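Local coordinates for protein putative methyltransferase (Porphyromonas gingivalis, PDB 3LL7) that is probably an S-adenosylmethionine-dependent class I methyltransferase of unestablished substrate, with a Rossmann-like core and added ferredoxin-like and THUMP-like parts, at residues 288-293 with 317-322; 144-149 with 156-161; 217-222 with 256-261; 10-15 with 131-136. One frame throughout, in Å; residues are numbered along the deposited sequence. Where two conformers were deposited one is given.

Contact 1: 288-293 with 317-322. With FMT (formic acid), chain J.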
loop_
_atom_site.group_PDB
_atom_site.type_symbol
_atom_site.label_atom_id
_atom_site.label_comp_id
_atom_site.label_asym_id
_atom_site.label_seq_id
_atom_site.Cartn_x
_atom_site.Cartn_y
_atom_site.Cartn_z
ATOM N N ASP A 288 20.954 26.443 -8.199
ATOM C CA ASP A 288 22.280 25.994 -8.545
ATOM C C ASP A 288 23.063 25.658 -7.296
ATOM O O ASP A 288 24.103 24.977 -7.366
ATOM C CB ASP A 288 23.032 27.087 -9.303
ATOM C CG ASP A 288 22.569 27.231 -10.725
ATOM O OD1 ASP A 288 21.933 26.295 -11.220
ATOM O OD2 ASP A 288 22.845 28.276 -11.360
ATOM N N SER A 289 22.569 26.148 -6.154
ATOM C CA SER A 289 23.312 26.061 -4.900
ATOM C C SER A 289 22.475 25.426 -3.792
ATOM O O SER A 289 21.232 25.479 -3.800
ATOM C CB SER A 289 23.819 27.448 -4.468
ATOM O OG SER A 289 22.714 28.316 -4.284
ATOM N N ILE A 290 23.175 24.808 -2.845
ATOM C CA ILE A 290 22.522 24.085 -1.764
ATOM C C ILE A 290 22.370 24.998 -0.572
ATOM O O ILE A 290 23.213 25.866 -0.339
ATOM C CB ILE A 290 23.316 22.760 -1.415
ATOM C CG1 ILE A 290 22.419 21.695 -0.742
ATOM C CG2 ILE A 290 24.534 23.048 -0.565
ATOM C CD1 ILE A 290 21.280 21.139 -1.658
ATOM N N ASP A 291 21.302 24.804 0.189
ATOM C CA ASP A 291 21.086 25.558 1.411
ATOM C C ASP A 291 21.293 24.638 2.632
ATOM O O ASP A 291 21.675 23.463 2.505
ATOM C CB ASP A 291 19.677 26.208 1.432
ATOM C CG ASP A 291 19.559 27.447 0.555
ATOM O OD1 ASP A 291 20.489 28.263 0.534
ATOM O OD2 ASP A 291 18.476 27.653 -0.069
ATOM N N LYS A 292 21.017 25.174 3.806
ATOM C CA LYS A 292 21.317 24.504 5.070
ATOM C C LYS A 292 20.531 23.226 5.259
ATOM O O LYS A 292 21.055 22.246 5.768
ATOM C CB LYS A 292 20.943 25.436 6.233
ATOM C CG LYS A 292 21.330 24.888 7.603
ATOM C CD LYS A 292 21.092 25.917 8.727
ATOM C CE LYS A 292 21.491 25.317 10.058
ATOM N NZ LYS A 292 20.628 25.884 11.141
ATOM N N TYR A 293 19.242 23.276 4.940
ATOM C CA TYR A 293 18.373 22.094 5.084
ATOM C C TYR A 293 18.091 21.416 3.754
ATOM O O TYR A 293 17.919 22.069 2.706
ATOM C CB TYR A 293 17.067 22.497 5.825
ATOM C CG TYR A 293 17.361 22.964 7.241
ATOM C CD1 TYR A 293 17.617 22.039 8.245
ATOM C CD2 TYR A 293 17.402 24.338 7.572
ATOM C CE1 TYR A 293 17.915 22.456 9.563
ATOM C CE2 TYR A 293 17.698 24.765 8.901
ATOM C CZ TYR A 293 17.937 23.814 9.873
ATOM O OH TYR A 293 18.232 24.196 11.173
ATOM N N ARG A 317 13.145 25.384 -2.258
ATOM C CA ARG A 317 13.714 25.430 -3.598
ATOM C C ARG A 317 13.987 23.991 -4.023
ATOM O O ARG A 317 14.425 23.186 -3.203
ATOM C CB ARG A 317 15.049 26.209 -3.576
ATOM C CG ARG A 317 14.838 27.724 -3.349
ATOM C CD ARG A 317 16.032 28.380 -2.716
ATOM N NE ARG A 317 17.191 28.574 -3.598
ATOM C CZ ARG A 317 17.230 29.353 -4.690
ATOM N NH1 ARG A 317 16.141 29.982 -5.133
ATOM N NH2 ARG A 317 18.373 29.482 -5.364
ATOM N N LYS A 318 13.713 23.661 -5.279
ATOM C CA LYS A 318 13.937 22.291 -5.762
ATOM C C LYS A 318 15.262 22.297 -6.513
ATOM O O LYS A 318 15.620 23.310 -7.115
ATOM C CB LYS A 318 12.804 21.859 -6.687
ATOM C CG LYS A 318 12.827 20.381 -7.028
ATOM C CD LYS A 318 11.402 19.957 -7.517
ATOM C CE LYS A 318 11.311 18.435 -7.702
ATOM N NZ LYS A 318 11.976 17.992 -8.928
ATOM N N LEU A 319 16.015 21.197 -6.466
ATOM C CA LEU A 319 17.342 21.189 -7.084
ATOM C C LEU A 319 17.319 21.232 -8.618
ATOM O O LEU A 319 18.118 21.924 -9.225
ATOM C CB LEU A 319 18.132 19.974 -6.588
ATOM C CG LEU A 319 18.891 20.208 -5.275
ATOM C CD1 LEU A 319 18.148 20.897 -4.164
ATOM C CD2 LEU A 319 19.565 18.872 -4.760
ATOM N N HIS A 320 16.393 20.492 -9.227
ATOM C CA HIS A 320 16.362 20.292 -10.669
ATOM C C HIS A 320 15.001 19.641 -10.946
ATOM O O HIS A 320 14.460 18.961 -10.067
ATOM C CB HIS A 320 17.501 19.322 -11.071
ATOM C CG HIS A 320 17.665 19.100 -12.552
ATOM N ND1 HIS A 320 16.863 18.242 -13.275
ATOM C CD2 HIS A 320 18.578 19.584 -13.429
ATOM C CE1 HIS A 320 17.256 18.226 -14.537
ATOM N NE2 HIS A 320 18.301 19.036 -14.657
ATOM N N PRO A 321 14.437 19.841 -12.149
ATOM C CA PRO A 321 13.136 19.186 -12.443
ATOM C C PRO A 321 13.155 17.683 -12.270
ATOM O O PRO A 321 12.127 17.092 -11.901
ATOM C CB PRO A 321 12.889 19.506 -13.926
ATOM C CG PRO A 321 13.661 20.810 -14.173
ATOM C CD PRO A 321 14.882 20.735 -13.237
ATOM N N ASN A 322 14.302 17.055 -12.570
ATOM C CA ASN A 322 14.433 15.588 -12.366
ATOM C C ASN A 322 15.122 15.153 -11.034
ATOM O O ASN A 322 15.219 13.939 -10.769
ATOM C CB ASN A 322 15.138 14.962 -13.553
ATOM C CG ASN A 322 14.343 15.170 -14.876
ATOM O OD1 ASN A 322 13.117 15.156 -14.869
ATOM N ND2 ASN A 322 15.037 15.372 -15.964
HETATM C C FMT J . 19.083 15.550 -15.915
HETATM O O1 FMT J . 19.953 15.717 -15.057
HETATM O O2 FMT J . 18.055 14.888 -15.747
#
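The carboxylate of D291 and the guanidinium of R317 meet at a slant, their planes 42° apart. Strand 317-320, an outermost strand of its sheet, belongs to the PG_1098 ferredoxin-like domain; 288-293 is the loop leading into strand 293-297 of the same sheet. D291 OD2 approaches R317 NE obliquely at 3.9 Å, which makes a long salt bridge. The same oxygen is 3.7 Å from R317 CD. The two side chains run at about a right angle, and the arginine bends at chi3. R317 NH2 makes a weak hydrogen bond to T287 OG1. D291 OD1 lies close to E329, a like charge that the arginine may partly offset.

The H320 ring is the other flat group. P321 CD sits 3.1 Å above one face of the H320 ring, displaced toward its rim. At the edge, in plane, N322 N donates to H320 ND1 at 2.9 Å and 163°, and this bond should fix the rotation of the ring. A formate, probably from the crystallisation liquor, approaches the same ring obliquely. The formate carbon C is 3.5 Å from H320 CE1. N322 ND2 donates to formate O2 at 3.1 Å, and N369 binds the formate as well.

The apolar part of the contact is a single meeting of methyls. CB of I290 points away from 317-322, but CG1 anti to the backbone N and chi2 65° together bring CD1 round to L319. I290 also packs on L342 and I345 of strand 337-347, and L319 on L325. The join itself is I290 CD1 against L319 CD1, 4.0 Å apart.

Contact 2: 144-149 with 156-161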
loop_
_atom_site.group_PDB
_atom_site.type_symbol
_atom_site.label_atom_id
_atom_site.label_comp_id
_atom_site.label_asym_id
_atom_site.label_seq_id
_atom_site.Cartn_x
_atom_site.Cartn_y
_atom_site.Cartn_z
ATOM N N ASP A 144 -23.676 -7.949 10.921
ATOM C CA ASP A 144 -24.521 -8.770 10.060
ATOM C C ASP A 144 -23.826 -9.004 8.709
ATOM O O ASP A 144 -23.683 -8.070 7.928
ATOM C CB ASP A 144 -25.800 -7.970 9.820
ATOM C CG ASP A 144 -26.965 -8.818 9.399
ATOM O OD1 ASP A 144 -26.776 -9.815 8.665
ATOM O OD2 ASP A 144 -28.090 -8.465 9.811
ATOM N N VAL A 145 -23.386 -10.231 8.424
ATOM C CA VAL A 145 -22.709 -10.498 7.138
ATOM C C VAL A 145 -23.284 -11.665 6.317
ATOM O O VAL A 145 -23.885 -12.576 6.853
ATOM C CB VAL A 145 -21.165 -10.681 7.285
ATOM C CG1 VAL A 145 -20.520 -9.408 7.823
ATOM C CG2 VAL A 145 -20.825 -11.882 8.158
ATOM N N ASN A 146 -23.100 -11.604 5.005
ATOM C CA ASN A 146 -23.502 -12.671 4.100
ATOM C C ASN A 146 -22.249 -12.997 3.291
ATOM O O ASN A 146 -21.669 -12.119 2.639
ATOM C CB ASN A 146 -24.647 -12.185 3.207
ATOM C CG ASN A 146 -25.283 -13.299 2.374
ATOM O OD1 ASN A 146 -24.881 -14.452 2.436
ATOM N ND2 ASN A 146 -26.295 -12.931 1.579
ATOM N N ILE A 147 -21.810 -14.247 3.363
ATOM C CA ILE A 147 -20.547 -14.640 2.770
ATOM C C ILE A 147 -20.861 -15.562 1.572
ATOM O O ILE A 147 -21.295 -16.700 1.741
ATOM C CB ILE A 147 -19.679 -15.313 3.840
ATOM C CG1 ILE A 147 -19.428 -14.327 5.005
ATOM C CG2 ILE A 147 -18.363 -15.788 3.255
ATOM C CD1 ILE A 147 -19.134 -15.008 6.341
ATOM N N LEU A 148 -20.676 -15.042 0.362
ATOM C CA LEU A 148 -21.132 -15.731 -0.839
ATOM C C LEU A 148 -20.003 -16.245 -1.720
ATOM O O LEU A 148 -18.983 -15.594 -1.882
ATOM C CB LEU A 148 -22.014 -14.791 -1.676
ATOM C CG LEU A 148 -23.317 -14.244 -1.100
ATOM C CD1 LEU A 148 -23.844 -13.179 -2.041
ATOM C CD2 LEU A 148 -24.375 -15.358 -0.840
ATOM N N THR A 149 -20.207 -17.422 -2.307
ATOM C CA THR A 149 -19.253 -17.979 -3.249
ATOM C C THR A 149 -19.717 -17.687 -4.668
ATOM O O THR A 149 -20.896 -17.871 -4.986
ATOM C CB THR A 149 -19.141 -19.499 -3.077
ATOM O OG1 THR A 149 -18.653 -19.780 -1.758
ATOM C CG2 THR A 149 -18.203 -20.151 -4.159
ATOM N N LEU A 156 -25.955 -9.815 -9.180
ATOM C CA LEU A 156 -26.293 -8.403 -9.409
ATOM C C LEU A 156 -27.674 -7.995 -8.877
ATOM O O LEU A 156 -27.787 -6.938 -8.247
ATOM C CB LEU A 156 -26.077 -7.989 -10.878
ATOM C CG LEU A 156 -24.621 -8.049 -11.377
ATOM C CD1 LEU A 156 -24.542 -7.985 -12.894
ATOM C CD2 LEU A 156 -23.742 -6.955 -10.751
ATOM N N PRO A 157 -28.734 -8.829 -9.109
ATOM C CA PRO A 157 -30.010 -8.480 -8.477
ATOM C C PRO A 157 -29.953 -8.350 -6.945
ATOM O O PRO A 157 -30.526 -7.396 -6.405
ATOM C CB PRO A 157 -30.953 -9.644 -8.894
ATOM C CG PRO A 157 -30.393 -10.107 -10.202
ATOM C CD PRO A 157 -28.871 -10.015 -9.980
ATOM N N LEU A 158 -29.274 -9.269 -6.262
ATOM C CA LEU A 158 -29.131 -9.187 -4.797
ATOM C C LEU A 158 -28.370 -7.923 -4.372
ATOM O O LEU A 158 -28.761 -7.227 -3.423
ATOM C CB LEU A 158 -28.427 -10.420 -4.235
ATOM C CG LEU A 158 -28.142 -10.480 -2.728
ATOM C CD1 LEU A 158 -29.352 -11.000 -1.928
ATOM C CD2 LEU A 158 -26.966 -11.369 -2.485
ATOM N N ILE A 159 -27.282 -7.636 -5.069
ATOM C CA ILE A 159 -26.517 -6.401 -4.778
ATOM C C ILE A 159 -27.381 -5.127 -4.968
ATOM O O ILE A 159 -27.389 -4.239 -4.114
ATOM C CB ILE A 159 -25.242 -6.311 -5.621
ATOM C CG1 ILE A 159 -24.291 -7.469 -5.299
ATOM C CG2 ILE A 159 -24.531 -4.965 -5.369
ATOM C CD1 ILE A 159 -23.229 -7.701 -6.360
ATOM N N LYS A 160 -28.109 -5.056 -6.080
ATOM C CA LYS A 160 -28.965 -3.892 -6.379
ATOM C C LYS A 160 -30.088 -3.706 -5.368
ATOM O O LYS A 160 -30.370 -2.581 -4.964
ATOM C CB LYS A 160 -29.521 -3.949 -7.805
ATOM C CG LYS A 160 -28.426 -3.895 -8.846
ATOM C CD LYS A 160 -28.968 -4.067 -10.249
ATOM C CE LYS A 160 -27.809 -4.204 -11.219
ATOM N NZ LYS A 160 -28.280 -4.232 -12.622
ATOM N N THR A 161 -30.705 -4.813 -4.958
ATOM C CA THR A 161 -31.731 -4.799 -3.919
ATOM C C THR A 161 -31.184 -4.341 -2.568
ATOM O O THR A 161 -31.822 -3.536 -1.874
ATOM C CB THR A 161 -32.410 -6.184 -3.795
ATOM O OG1 THR A 161 -32.998 -6.511 -5.060
ATOM C CG2 THR A 161 -33.490 -6.179 -2.707
#
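L158 is the residue of helix 156-162 that reaches strand 144-149, where it meets L148 and the amide of N146. Ahead of it in the chain, L156 and P157 build the first turn. L156 O accepts from K160 N at 2.9 Å, and P157 O accepts from T161 N at 3.0 Å.

CG of L158 lies trans to the backbone N (chi1 178°), and the side chain extends toward the strand. L158 CD2 meets L148 CD1 at 3.6 Å, and the two leucines touch tip to tip. Their CA atoms are still 11.1 Å apart, so the branches alone bridge the gap. N146 is a looser neighbour, with its ND2 4.4 Å from L158 CD2. The buried surface is small, 80 Å² over both sides, and L158 is exposed.

I159 comes next and is buried. It packs on I121 of strand 117-122 and on L100. K160 takes no part in the contact and forms a salt bridge with E197.

On the strand, N146 and L148 turn toward this helix. V145 and I147, which alternate with them, pack instead on I135 of helix 125-138. The strand therefore has a helix on each face. It runs parallel to 117-122, and the chain passes through helix 156-162 to the parallel strand 166-173, beyond 117-122 and 96-99. This long beta-alpha-beta crossover, which reverses the order of strand addition at the middle of the sheet, is the hallmark of a Rossmann-like fold.

Contact 3: 217-222 with 256-261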
loop_
_atom_site.group_PDB
_atom_site.type_symbol
_atom_site.label_atom_id
_atom_site.label_comp_id
_atom_site.label_asym_id
_atom_site.label_seq_id
_atom_site.Cartn_x
_atom_site.Cartn_y
_atom_site.Cartn_z
ATOM N N ASP A 217 -3.435 7.934 -16.263
ATOM C CA ASP A 217 -4.225 6.933 -16.992
ATOM C C ASP A 217 -5.515 6.619 -16.239
ATOM O O ASP A 217 -6.595 6.593 -16.834
ATOM C CB ASP A 217 -3.432 5.638 -17.206
ATOM C CG ASP A 217 -4.199 4.598 -18.050
ATOM O OD1 ASP A 217 -4.362 4.832 -19.267
ATOM O OD2 ASP A 217 -4.622 3.548 -17.508
ATOM N N THR A 218 -5.399 6.387 -14.930
ATOM C CA THR A 218 -6.562 6.147 -14.099
ATOM C C THR A 218 -7.564 7.296 -14.175
ATOM O O THR A 218 -8.754 7.058 -14.384
ATOM C CB THR A 218 -6.185 5.908 -12.618
ATOM O OG1 THR A 218 -5.299 4.786 -12.521
ATOM C CG2 THR A 218 -7.437 5.646 -11.756
ATOM N N LEU A 219 -7.081 8.526 -13.975
ATOM C CA LEU A 219 -7.954 9.702 -13.924
ATOM C C LEU A 219 -8.593 10.015 -15.279
ATOM O O LEU A 219 -9.694 10.567 -15.330
ATOM C CB LEU A 219 -7.217 10.931 -13.358
ATOM C CG LEU A 219 -6.867 10.901 -11.857
ATOM C CD1 LEU A 219 -6.053 12.128 -11.454
ATOM C CD2 LEU A 219 -8.113 10.780 -10.967
ATOM N N GLN A 220 -7.904 9.667 -16.364
ATOM C CA GLN A 220 -8.455 9.833 -17.713
ATOM C C GLN A 220 -9.473 8.748 -18.067
ATOM O O GLN A 220 -10.352 8.978 -18.889
ATOM C CB GLN A 220 -7.344 9.861 -18.770
ATOM C CG GLN A 220 -6.485 11.115 -18.753
ATOM C CD GLN A 220 -5.575 11.211 -19.970
ATOM O OE1 GLN A 220 -4.719 10.353 -20.191
ATOM N NE2 GLN A 220 -5.759 12.260 -20.765
ATOM N N SER A 221 -9.361 7.576 -17.443
ATOM C CA SER A 221 -10.162 6.402 -17.855
ATOM C C SER A 221 -11.424 6.135 -17.054
ATOM O O SER A 221 -12.348 5.490 -17.543
ATOM C CB SER A 221 -9.321 5.129 -17.845
ATOM O OG SER A 221 -8.118 5.310 -18.557
ATOM N N LEU A 222 -11.447 6.583 -15.810
ATOM C CA LEU A 222 -12.565 6.285 -14.935
ATOM C C LEU A 222 -13.487 7.486 -14.868
ATOM O O LEU A 222 -13.027 8.625 -14.767
ATOM C CB LEU A 222 -12.063 5.900 -13.538
ATOM C CG LEU A 222 -11.323 4.564 -13.421
ATOM C CD1 LEU A 222 -10.879 4.309 -11.989
ATOM C CD2 LEU A 222 -12.182 3.392 -13.928
ATOM N N VAL A 256 -9.400 16.504 -9.942
ATOM C CA VAL A 256 -9.614 15.477 -8.912
ATOM C C VAL A 256 -8.584 15.610 -7.779
ATOM O O VAL A 256 -7.378 15.619 -8.046
ATOM C CB VAL A 256 -9.586 14.064 -9.503
ATOM C CG1 VAL A 256 -9.583 12.992 -8.383
ATOM C CG2 VAL A 256 -10.834 13.873 -10.422
ATOM N N PRO A 257 -9.052 15.705 -6.511
ATOM C CA PRO A 257 -8.130 15.744 -5.371
ATOM C C PRO A 257 -7.314 14.452 -5.229
ATOM O O PRO A 257 -7.884 13.363 -5.123
ATOM C CB PRO A 257 -9.065 15.874 -4.155
ATOM C CG PRO A 257 -10.337 16.459 -4.706
ATOM C CD PRO A 257 -10.452 15.900 -6.089
ATOM N N ILE A 258 -5.993 14.596 -5.225
ATOM C CA ILE A 258 -5.056 13.500 -5.003
ATOM C C ILE A 258 -4.510 13.627 -3.595
ATOM O O ILE A 258 -3.948 14.681 -3.228
ATOM C CB ILE A 258 -3.910 13.537 -6.029
ATOM C CG1 ILE A 258 -4.491 13.477 -7.467
ATOM C CG2 ILE A 258 -2.936 12.388 -5.820
ATOM C CD1 ILE A 258 -3.489 13.906 -8.531
ATOM N N HIS A 259 -4.643 12.548 -2.818
ATOM C CA HIS A 259 -4.109 12.503 -1.461
ATOM C C HIS A 259 -2.860 11.634 -1.420
ATOM O O HIS A 259 -2.927 10.431 -1.755
ATOM C CB HIS A 259 -5.119 11.849 -0.511
ATOM C CG HIS A 259 -6.374 12.631 -0.309
ATOM N ND1 HIS A 259 -7.136 13.127 -1.347
ATOM C CD2 HIS A 259 -7.006 12.990 0.832
ATOM C CE1 HIS A 259 -8.189 13.757 -0.851
ATOM N NE2 HIS A 259 -8.132 13.683 0.467
ATOM N N ALA A 260 -1.741 12.205 -0.969
ATOM C CA ALA A 260 -0.511 11.429 -0.853
ATOM C C ALA A 260 -0.273 11.230 0.608
ATOM O O ALA A 260 -0.172 12.209 1.369
ATOM C CB ALA A 260 0.681 12.173 -1.532
ATOM N N ILE A 261 -0.219 9.971 1.035
ATOM C CA ILE A 261 -0.080 9.750 2.466
ATOM C C ILE A 261 0.920 8.664 2.780
ATOM O O ILE A 261 0.977 7.653 2.092
ATOM C CB ILE A 261 -1.418 9.514 3.149
ATOM C CG1 ILE A 261 -1.265 9.716 4.696
ATOM C CG2 ILE A 261 -1.990 8.180 2.743
ATOM C CD1 ILE A 261 -2.567 10.120 5.410
#
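L219, V256 and I258 carry this contact, and all three are buried. L219 has the largest share: 256-261 buries 66 Å² of it. It projects from helix 215-221 with CG trans to the carbonyl carbon (chi1 -70°), and its two methyls divide the work.

L219 CD2 goes to V256. It is 3.7 Å from V256 CG1 and 3.9 Å from V256 CB, so the methyl rests against the branch point of the valine. The two side chains lie at a slant to each other. V256 CG1 is the branch trans to the backbone N. The second branch is more distant, with V256 CG2 4.2 Å from L219 CD2. L219 and V256 also share a neighbour, V225 of strand 225-233, and L219 packs on L228 of that strand.

L219 CD1 goes to I258, at 4.3 Å from its CD1. This is a looser meeting. I258 also packs on F274 of strand 272-274 and on A304 of helix 299-304.

The helix ends two residues after L219. S221 OG donates to D217 O at 2.6 Å, folding the serine back on its own helix. T218 O accepts from both S221 N and L222 N, and L222 is the first residue to leave helical angles. The chain then enters strand 225-233, which strand 258-263 extends by a further parallel strand. Strand 204-209, helix 215-221 and strand 225-233 form a beta-alpha-beta crossover, with the antiparallel strand 236-244 inserted between the two strands. This is the 5-7-6 end of the class I methyltransferase sheet.

Contact 4: 10-15 with 131-136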
loop_
_atom_site.group_PDB
_atom_site.type_symbol
_atom_site.label_atom_id
_atom_site.label_comp_id
_atom_site.label_asym_id
_atom_site.label_seq_id
_atom_site.Cartn_x
_atom_site.Cartn_y
_atom_site.Cartn_z
ATOM N N GLU A 10 -14.557 -30.188 9.878
ATOM C CA GLU A 10 -13.178 -30.536 9.542
ATOM C C GLU A 10 -12.228 -29.370 9.782
ATOM O O GLU A 10 -11.108 -29.565 10.285
ATOM C CB GLU A 10 -13.074 -31.002 8.083
ATOM C CG GLU A 10 -13.779 -32.349 7.801
ATOM C CD GLU A 10 -13.833 -32.658 6.332
ATOM O OE1 GLU A 10 -14.342 -31.804 5.588
ATOM O OE2 GLU A 10 -13.361 -33.741 5.922
ATOM N N ILE A 11 -12.687 -28.146 9.484
ATOM C CA ILE A 11 -11.857 -26.952 9.753
ATOM C C ILE A 11 -11.633 -26.795 11.242
ATOM O O ILE A 11 -10.517 -26.542 11.668
ATOM C CB ILE A 11 -12.488 -25.670 9.152
ATOM C CG1 ILE A 11 -12.483 -25.803 7.623
ATOM C CG2 ILE A 11 -11.696 -24.394 9.605
ATOM C CD1 ILE A 11 -13.351 -24.773 6.872
ATOM N N LEU A 12 -12.679 -26.986 12.034
ATOM C CA LEU A 12 -12.497 -26.964 13.478
ATOM C C LEU A 12 -11.474 -28.000 13.952
ATOM O O LEU A 12 -10.634 -27.675 14.797
ATOM C CB LEU A 12 -13.824 -27.141 14.210
ATOM C CG LEU A 12 -14.784 -25.949 14.170
ATOM C CD1 LEU A 12 -16.207 -26.456 14.522
ATOM C CD2 LEU A 12 -14.345 -24.822 15.110
ATOM N N ALA A 13 -11.543 -29.225 13.428
ATOM C CA ALA A 13 -10.585 -30.264 13.812
ATOM C C ALA A 13 -9.187 -29.877 13.378
ATOM O O ALA A 13 -8.235 -30.023 14.139
ATOM C CB ALA A 13 -10.968 -31.633 13.208
ATOM N N ILE A 14 -9.047 -29.402 12.136
ATOM C CA ILE A 14 -7.715 -29.070 11.633
ATOM C C ILE A 14 -7.047 -27.987 12.482
ATOM O O ILE A 14 -5.847 -28.101 12.822
ATOM C CB ILE A 14 -7.738 -28.714 10.121
ATOM C CG1 ILE A 14 -8.032 -29.978 9.321
ATOM C CG2 ILE A 14 -6.403 -28.048 9.682
ATOM C CD1 ILE A 14 -8.647 -29.664 7.880
ATOM N N THR A 15 -7.812 -26.957 12.863
ATOM C CA THR A 15 -7.242 -25.899 13.695
ATOM C C THR A 15 -6.950 -26.385 15.120
ATOM O O THR A 15 -5.961 -25.948 15.718
ATOM C CB THR A 15 -8.135 -24.639 13.746
ATOM O OG1 THR A 15 -9.438 -24.990 14.218
ATOM C CG2 THR A 15 -8.304 -24.040 12.345
ATOM N N ALA A 131 -13.186 -18.033 4.487
ATOM C CA ALA A 131 -13.737 -16.745 4.892
ATOM C C ALA A 131 -15.034 -16.917 5.637
ATOM O O ALA A 131 -15.315 -16.220 6.609
ATOM C CB ALA A 131 -13.916 -15.826 3.680
ATOM N N ARG A 132 -15.830 -17.879 5.186
ATOM C CA ARG A 132 -17.070 -18.209 5.827
ATOM C C ARG A 132 -16.801 -18.654 7.280
ATOM O O ARG A 132 -17.592 -18.372 8.174
ATOM C CB ARG A 132 -17.808 -19.284 4.984
ATOM C CG ARG A 132 -19.283 -19.403 5.232
ATOM C CD ARG A 132 -19.979 -20.271 4.180
ATOM N NE ARG A 132 -20.202 -19.515 2.951
ATOM C CZ ARG A 132 -19.606 -19.806 1.797
ATOM N NH1 ARG A 132 -18.797 -20.870 1.700
ATOM N NH2 ARG A 132 -19.835 -19.052 0.738
ATOM N N HIS A 133 -15.673 -19.326 7.516
ATOM C CA HIS A 133 -15.240 -19.704 8.875
ATOM C C HIS A 133 -14.585 -18.541 9.668
ATOM O O HIS A 133 -14.909 -18.313 10.844
ATOM C CB HIS A 133 -14.259 -20.883 8.776
ATOM C CG HIS A 133 -13.651 -21.284 10.085
ATOM N ND1 HIS A 133 -14.248 -22.186 10.942
ATOM C CD2 HIS A 133 -12.488 -20.919 10.673
ATOM C CE1 HIS A 133 -13.479 -22.352 12.008
ATOM N NE2 HIS A 133 -12.410 -21.591 11.867
ATOM N N ASN A 134 -13.651 -17.847 9.027
ATOM C CA ASN A 134 -12.810 -16.835 9.675
ATOM C C ASN A 134 -13.551 -15.553 9.988
ATOM O O ASN A 134 -13.386 -14.975 11.086
ATOM C CB ASN A 134 -11.594 -16.488 8.815
ATOM C CG ASN A 134 -10.598 -17.636 8.718
ATOM O OD1 ASN A 134 -10.509 -18.481 9.613
ATOM N ND2 ASN A 134 -9.830 -17.646 7.656
ATOM N N ILE A 135 -14.348 -15.084 9.023
ATOM C CA ILE A 135 -14.991 -13.762 9.163
ATOM C C ILE A 135 -15.776 -13.614 10.488
ATOM O O ILE A 135 -15.544 -12.639 11.224
ATOM C CB ILE A 135 -15.781 -13.329 7.872
ATOM C CG1 ILE A 135 -14.805 -12.885 6.779
ATOM C CG2 ILE A 135 -16.810 -12.229 8.187
ATOM C CD1 ILE A 135 -15.447 -12.745 5.345
ATOM N N PRO A 136 -16.655 -14.583 10.837
ATOM C CA PRO A 136 -17.366 -14.450 12.121
ATOM C C PRO A 136 -16.474 -14.466 13.374
ATOM O O PRO A 136 -16.888 -13.957 14.412
ATOM C CB PRO A 136 -18.322 -15.651 12.133
ATOM C CG PRO A 136 -18.485 -16.024 10.723
ATOM C CD PRO A 136 -17.151 -15.743 10.075
#
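I11 places its CG2 methyl over the centre of the H133 imidazole in a CH-pi contact. The methyl is 3.5 Å from the ring centroid and 3° off the normal. This is helix-helix packing: helix 8-20 of the N-terminal domain lies against helix 125-138 of the Rossmann-like core. I11 CG2 is nearly equidistant from all the ring atoms, for instance 3.6 Å from H133 CE1 and 3.7 Å from H133 NE2. The two side chains run alongside each other, pointing opposite ways. H133 reaches across because its CG lies trans to the backbone N (chi1 175°). L12, which is exposed, comes to the edge of the ring, near its plane, with CD2 4.1 Å from H133 CE1.

Polar partners outside the two segments hold the ring. H133 ND1 is hydrogen-bonded to E8 OE1, on the same helix as I11, and H133 NE2 to S66 O. Both partners are acceptors, so the ring is probably doubly protonated, which E8 would favour. The two bonds should hold its rotation. Farther out, L12 also touches S66, and I11 packs on Y68. The next residue of the histidine helix, N134, ties the 66-68 loop to that helix by a bond from its ND2 to Y68 O.

How the contacts relate
Contacts 4 and 2 touch through R132, which leaves helix 125-138 beside H133 and reaches the next strand. R132 NH2 probably hydrogen-bonds both T149 OG1 and I147 O, each at 2.9 Å. The centres of contacts 2 and 4 are about 21 Å apart, on the same side of the chain's centre. Contact 3 lies about 29 Å from contact 2, between centres, at another part of the same ten-stranded sheet. Contact 1 belongs to the separate seven-stranded sheet. Its centre is about 28 Å from that of contact 3, but about 55 Å from contact 2 and 57 Å from contact 4, across the chain's centre. The formate at contact 1 marks no known active site.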